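Beta-n-acetylhexosaminidase (Streptococcus pneumoniae, PDB 4AZI) removes terminal beta-linked N-acetylhexosamine residues from glycans as a family 20 glycoside hydrolase module, one of a tandem pair in the pneumococcal enzyme StrH. Local coordinates at residues Q192-L197 and Q201-F206; S248-S251 and G256-L259. The protein carries 2 engineered substitutions. All coordinates share one frame; numbering follows the deposited sequence.

In the fold
Both contacts belong to the same TIM-barrel catalytic domain, their centres 15 Å apart. Contact 2 borders the inhibitor directly: W250 and Y257 are two of the residues lining the pocket that holds the bound carbamate OAN. Contact 1 lies one layer further out, with the side chain of W194 about 8 Å from the inhibitor. The two touch where W194 NE1 comes within 3.0 Å of Y257 OH, a probable hydrogen bond, and where W194 CD1 packs at 4.2 Å on L259 CD2. W194 is thus a second-shell residue to Y257, linking the aromatic wall of the pocket to the turn that joins helices 193-199 and 203-219.

Contact 1 (Q192-L197 and Q201-F206); sequences QGWYYL and QLYGKF
At the closest backbone approach of the two segments, L197 and L202 have CA atoms 4.7 Å apart. L197 O takes a nearly straight bond from L202 N (2.7 Å, N-H...O angle 163°), and Y203 N adds a weak second bond to the same oxygen. Q201, the C-prime residue, has positive phi. Inside the bend L197 splits its contacts between its branches. CD2 meets L202 CB at 3.7 Å and CD1 reaches F206 CB, while L197 CB lies alongside Y203 CB; a branched chain suits neighbours on several sides. W194 sends its six-membered ring edge into the face of F206 as a T-shaped pair. W194 CZ3 stands almost over the centre of that face, and W194 CH2 is 3.5 Å from F206 CZ, with the ring planes at 71°. A chi1 of 171° carries the F206 ring away from its own N toward W194, and the ring's face receives the indole edge. The wide indole of W194 spans from the bend toward Y257. The ring edge of Y203 meets W194 CE3, and the Y203 hydroxyl is bonded to G230 O and Y233 N. The backbone turn is a Schellman motif, closing helix 193-199 just before helix 203-219.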
loop_
_atom_site.group_PDB
_atom_site.type_symbol
_atom_site.label_atom_id
_atom_site.label_comp_id
_atom_site.label_asym_id
_atom_site.label_seq_id
_atom_site.Cartn_x
_atom_site.Cartn_y
_atom_site.Cartn_z
ATOM N N GLN A 192 -15.379 -11.071 12.832
ATOM C CA GLN A 192 -16.728 -11.009 12.262
ATOM C C GLN A 192 -17.237 -9.572 12.265
ATOM O O GLN A 192 -18.439 -9.327 12.399
ATOM C CB GLN A 192 -17.690 -11.908 13.047
ATOM C CG GLN A 192 -17.201 -13.336 13.244
ATOM C CD GLN A 192 -18.078 -14.107 14.210
ATOM O OE1 GLN A 192 -17.727 -14.280 15.380
ATOM N NE2 GLN A 192 -19.247 -14.535 13.737
ATOM N N GLY A 193 -16.317 -8.626 12.094
ATOM C CA GLY A 193 -16.621 -7.195 12.172
ATOM C C GLY A 193 -17.839 -6.729 11.403
ATOM O O GLY A 193 -18.660 -5.993 11.936
ATOM N N TRP A 194 -17.968 -7.168 10.154
ATOM C CA TRP A 194 -19.062 -6.714 9.279
ATOM C C TRP A 194 -20.404 -7.236 9.705
ATOM O O TRP A 194 -21.409 -6.507 9.676
ATOM C CB TRP A 194 -18.753 -7.057 7.818
ATOM C CG TRP A 194 -17.336 -6.665 7.482
ATOM C CD1 TRP A 194 -16.244 -7.500 7.253
ATOM C CD2 TRP A 194 -16.792 -5.312 7.442
ATOM N NE1 TRP A 194 -15.097 -6.763 7.041
ATOM C CE2 TRP A 194 -15.360 -5.449 7.137
ATOM C CE3 TRP A 194 -17.331 -4.044 7.591
ATOM C CZ2 TRP A 194 -14.534 -4.351 6.997
ATOM C CZ3 TRP A 194 -16.482 -2.940 7.448
ATOM C CH2 TRP A 194 -15.116 -3.097 7.167
ATOM N N TYR A 195 -20.434 -8.502 10.104
ATOM C CA TYR A 195 -21.616 -9.094 10.709
ATOM C C TYR A 195 -22.056 -8.286 11.947
ATOM O O TYR A 195 -23.238 -8.016 12.110
ATOM C CB TYR A 195 -21.371 -10.576 11.033
ATOM C CG TYR A 195 -22.572 -11.302 11.607
ATOM C CD1 TYR A 195 -23.743 -11.464 10.863
ATOM C CD2 TYR A 195 -22.530 -11.835 12.891
ATOM C CE1 TYR A 195 -24.845 -12.131 11.393
ATOM C CE2 TYR A 195 -23.623 -12.496 13.429
ATOM C CZ TYR A 195 -24.778 -12.636 12.680
ATOM O OH TYR A 195 -25.846 -13.298 13.225
ATOM N N TYR A 196 -21.111 -7.857 12.781
ATOM C CA TYR A 196 -21.446 -7.064 13.983
ATOM C C TYR A 196 -21.977 -5.666 13.656
ATOM O O TYR A 196 -22.943 -5.210 14.278
ATOM C CB TYR A 196 -20.262 -6.960 14.942
ATOM C CG TYR A 196 -20.064 -8.156 15.850
ATOM C CD1 TYR A 196 -19.775 -9.421 15.328
ATOM C CD2 TYR A 196 -20.128 -8.016 17.235
ATOM C CE1 TYR A 196 -19.578 -10.512 16.163
ATOM C CE2 TYR A 196 -19.918 -9.103 18.077
ATOM C CZ TYR A 196 -19.646 -10.345 17.535
ATOM O OH TYR A 196 -19.438 -11.428 18.358
ATOM N N LEU A 197 -21.366 -5.001 12.672
ATOM C CA LEU A 197 -21.883 -3.729 12.174
ATOM C C LEU A 197 -23.335 -3.828 11.704
ATOM O O LEU A 197 -24.162 -3.003 12.094
ATOM C CB LEU A 197 -21.012 -3.170 11.041
ATOM C CG LEU A 197 -19.673 -2.511 11.394
ATOM C CD1 LEU A 197 -18.999 -2.076 10.106
ATOM C CD2 LEU A 197 -19.860 -1.316 12.321
ATOM N N GLN A 201 -26.933 -2.300 13.275
ATOM C CA GLN A 201 -27.306 -1.289 12.284
ATOM C C GLN A 201 -26.296 -0.125 12.200
ATOM O O GLN A 201 -26.671 1.046 12.096
ATOM C CB GLN A 201 -28.745 -0.801 12.504
ATOM C CG GLN A 201 -29.800 -1.875 12.284
ATOM C CD GLN A 201 -31.214 -1.351 12.469
ATOM O OE1 GLN A 201 -31.526 -0.226 12.078
ATOM N NE2 GLN A 201 -32.079 -2.168 13.061
ATOM N N LEU A 202 -25.011 -0.475 12.226
ATOM C CA LEU A 202 -23.920 0.502 12.099
ATOM C C LEU A 202 -23.136 0.433 10.763
ATOM O O LEU A 202 -22.189 1.204 10.564
ATOM C CB LEU A 202 -22.951 0.372 13.285
ATOM C CG LEU A 202 -23.447 0.727 14.696
ATOM C CD1 LEU A 202 -22.487 0.199 15.753
ATOM C CD2 LEU A 202 -23.607 2.231 14.839
ATOM N N TYR A 203 -23.525 -0.479 9.864
ATOM C CA TYR A 203 -22.838 -0.638 8.562
ATOM C C TYR A 203 -23.035 0.588 7.658
ATOM O O TYR A 203 -22.116 0.995 6.947
ATOM C CB TYR A 203 -23.294 -1.924 7.857
ATOM C CG TYR A 203 -22.605 -2.244 6.534
ATOM C CD1 TYR A 203 -21.228 -2.482 6.474
ATOM C CD2 TYR A 203 -23.341 -2.366 5.351
ATOM C CE1 TYR A 203 -20.608 -2.799 5.273
ATOM C CE2 TYR A 203 -22.716 -2.684 4.137
ATOM C CZ TYR A 203 -21.345 -2.900 4.112
ATOM O OH TYR A 203 -20.707 -3.213 2.927
ATOM N N GLY A 204 -24.241 1.159 7.692
ATOM C CA GLY A 204 -24.531 2.428 7.022
ATOM C C GLY A 204 -23.629 3.557 7.500
ATOM O O GLY A 204 -23.221 4.423 6.714
ATOM N N LYS A 205 -23.302 3.537 8.784
ATOM C CA LYS A 205 -22.397 4.528 9.340
ATOM C C LYS A 205 -20.949 4.255 8.922
ATOM O O LYS A 205 -20.176 5.199 8.745
ATOM C CB LYS A 205 -22.569 4.656 10.860
ATOM C CG LYS A 205 -23.912 5.297 11.221
ATOM C CD LYS A 205 -24.223 5.238 12.713
ATOM N N PHE A 206 -20.599 2.985 8.740
ATOM C CA PHE A 206 -19.311 2.636 8.122
ATOM C C PHE A 206 -19.176 3.191 6.698
ATOM O O PHE A 206 -18.125 3.723 6.330
ATOM C CB PHE A 206 -19.059 1.121 8.112
ATOM C CG PHE A 206 -17.857 0.728 7.298
ATOM C CD1 PHE A 206 -16.578 0.831 7.833
ATOM C CD2 PHE A 206 -17.999 0.316 5.979
ATOM C CE1 PHE A 206 -15.467 0.507 7.074
ATOM C CE2 PHE A 206 -16.896 -0.013 5.213
ATOM C CZ PHE A 206 -15.626 0.077 5.763
#

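Contact 2 (S248-S251 and G256-L259); sequences SYWS and GYNL. With OAN (O-(2-acetamido-2-deoxy D-glucopyranosylidene) amino-N-phenylcarbamate), chain C.
W250 and Y257 meet obliquely, their ring planes about 50° apart and W250 CZ2 4.5 Å from Y257 CE2, and form a bent aromatic wall against the inhibitor. The indole presents one face to the acetamido methyl, with OAN CAH 3.7 Å above its plane toward the rim, as expected in family 20 enzymes, where this group is held in an aromatic pocket. The carbamate crosses the outer end of the indole: OAN OAQ is 3.2 Å from W250 CZ3. Y257 takes over from there, its ring face 3.8 Å below phenyl carbon CAU. Flat apolar rings suit a methyl and a phenyl. A chi1 of 68° folds the indole back over the following residue, where S251 CB lies against the face turned from the inhibitor, a place suited to serine's small side chain. Both polar ends converge on D229, whose OD1 bonds W250 NE1 and OD2 bonds Y257 OH, so one carboxylate ties them together and limits how each ring can turn. Behind them, L259 CD1 packs 3.3 Å from S251 O, which also accepts a bond from N228 ND2. W250 and S251 follow barrel strand 246-249, flanked by strands 223-227 and 271-282; residues 256-259 belong to the loop leading into helix 262-267.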
loop_
_atom_site.group_PDB
_atom_site.type_symbol
_atom_site.label_atom_id
_atom_site.label_comp_id
_atom_site.label_asym_id
_atom_site.label_seq_id
_atom_site.Cartn_x
_atom_site.Cartn_y
_atom_site.Cartn_z
ATOM N N SER A 248 -8.356 -2.533 -3.456
ATOM C CA SER A 248 -7.251 -3.458 -3.259
ATOM C C SER A 248 -7.853 -4.800 -2.841
ATOM O O SER A 248 -8.178 -4.998 -1.674
ATOM C CB SER A 248 -6.262 -2.906 -2.233
ATOM O OG SER A 248 -5.255 -3.850 -1.938
ATOM N N TYR A 249 -8.039 -5.698 -3.812
ATOM C CA TYR A 249 -8.744 -6.966 -3.573
ATOM C C TYR A 249 -7.791 -8.088 -3.209
ATOM O O TYR A 249 -6.961 -8.501 -4.020
ATOM C CB TYR A 249 -9.629 -7.392 -4.770
ATOM C CG TYR A 249 -10.721 -8.356 -4.339
ATOM C CD1 TYR A 249 -10.433 -9.704 -4.081
ATOM C CD2 TYR A 249 -12.033 -7.917 -4.147
ATOM C CE1 TYR A 249 -11.424 -10.585 -3.657
ATOM C CE2 TYR A 249 -13.024 -8.792 -3.718
ATOM C CZ TYR A 249 -12.708 -10.125 -3.468
ATOM O OH TYR A 249 -13.688 -11.003 -3.048
ATOM N N TRP A 250 -7.928 -8.597 -1.986
ATOM C CA TRP A 250 -6.995 -9.591 -1.474
ATOM C C TRP A 250 -7.618 -10.944 -1.198
ATOM O O TRP A 250 -6.930 -11.952 -1.255
ATOM C CB TRP A 250 -6.282 -9.049 -0.242
ATOM C CG TRP A 250 -7.204 -8.888 0.925
ATOM C CD1 TRP A 250 -8.075 -7.832 1.180
ATOM C CD2 TRP A 250 -7.418 -9.835 2.011
ATOM N NE1 TRP A 250 -8.779 -8.053 2.330
ATOM C CE2 TRP A 250 -8.436 -9.237 2.880
ATOM C CE3 TRP A 250 -6.885 -11.068 2.346
ATOM C CZ2 TRP A 250 -8.878 -9.864 4.030
ATOM C CZ3 TRP A 250 -7.341 -11.696 3.508
ATOM C CH2 TRP A 250 -8.318 -11.109 4.328
ATOM N N SER A 251 -8.913 -10.974 -0.883
ATOM C CA SER A 251 -9.629 -12.229 -0.555
ATOM C C SER A 251 -11.150 -12.023 -0.524
ATOM O O SER A 251 -11.633 -10.910 -0.287
ATOM C CB SER A 251 -9.118 -12.814 0.780
ATOM O OG SER A 251 -9.915 -13.872 1.282
ATOM N N GLY A 256 -17.721 -17.542 7.195
ATOM C CA GLY A 256 -18.468 -16.489 7.905
ATOM C C GLY A 256 -17.843 -15.094 7.892
ATOM O O GLY A 256 -18.198 -14.230 8.700
ATOM N N TYR A 257 -16.872 -14.881 7.015
ATOM C CA TYR A 257 -16.370 -13.543 6.735
ATOM C C TYR A 257 -16.766 -13.352 5.280
ATOM O O TYR A 257 -15.962 -13.562 4.373
ATOM C CB TYR A 257 -14.853 -13.477 6.953
ATOM C CG TYR A 257 -14.257 -12.079 7.046
ATOM C CD1 TYR A 257 -14.556 -11.234 8.115
ATOM C CD2 TYR A 257 -13.355 -11.620 6.081
ATOM C CE1 TYR A 257 -13.990 -9.969 8.207
ATOM C CE2 TYR A 257 -12.788 -10.355 6.169
ATOM C CZ TYR A 257 -13.112 -9.537 7.230
ATOM O OH TYR A 257 -12.552 -8.286 7.312
ATOM N N ASN A 258 -18.041 -13.011 5.083
ATOM C CA ASN A 258 -18.732 -13.129 3.791
ATOM C C ASN A 258 -18.566 -11.943 2.838
ATOM O O ASN A 258 -19.540 -11.273 2.481
ATOM C CB ASN A 258 -20.227 -13.391 4.008
ATOM C CG ASN A 258 -20.499 -14.706 4.713
ATOM O OD1 ASN A 258 -21.491 -14.836 5.424
ATOM N ND2 ASN A 258 -19.630 -15.689 4.510
ATOM N N LEU A 259 -17.337 -11.721 2.392
ATOM C CA LEU A 259 -17.030 -10.547 1.576
ATOM C C LEU A 259 -17.709 -10.584 0.212
ATOM O O LEU A 259 -18.104 -11.652 -0.268
ATOM C CB LEU A 259 -15.512 -10.378 1.439
ATOM C CG LEU A 259 -14.749 -10.610 2.745
ATOM C CD1 LEU A 259 -13.243 -10.411 2.564
ATOM C CD2 LEU A 259 -15.317 -9.710 3.844
HETATM C CAH OAN C . -5.934 -6.425 4.035
HETATM C CAG OAN C . -5.095 -7.448 4.816
HETATM O OAN OAN C . -4.374 -8.236 4.220
HETATM N NAI OAN C . -5.231 -7.408 6.143
HETATM C CAB OAN C . -4.514 -8.285 7.092
HETATM C CAC OAN C . -3.124 -7.711 7.374
HETATM O OAJ OAN C . -3.226 -6.692 8.377
HETATM C CAD OAN C . -2.163 -8.795 7.837
HETATM O OAK OAN C . -0.912 -8.174 8.100
HETATM C CAE OAN C . -1.997 -9.838 6.721
HETATM C CAF OAN C . -1.088 -11.019 7.077
HETATM O OAM OAN C . -1.668 -11.794 8.131
HETATM O OAL OAN C . -3.265 -10.377 6.261
HETATM C CAA OAN C . -4.432 -9.743 6.593
HETATM N NAY OAN C . -5.541 -10.438 6.456
HETATM O OAQ OAN C . -5.393 -11.720 6.015
HETATM C CAP OAN C . -6.336 -12.591 6.484
HETATM O OAR OAN C . -6.337 -13.759 6.091
HETATM N NAO OAN C . -7.218 -12.104 7.370
HETATM C CAS OAN C . -8.239 -12.788 7.910
HETATM C CAT OAN C . -9.512 -12.221 7.848
HETATM C CAU OAN C . -10.610 -12.884 8.396
HETATM C CAV OAN C . -10.439 -14.124 9.009
HETATM C CAW OAN C . -9.164 -14.701 9.078
HETATM C CAX OAN C . -8.062 -14.035 8.533
#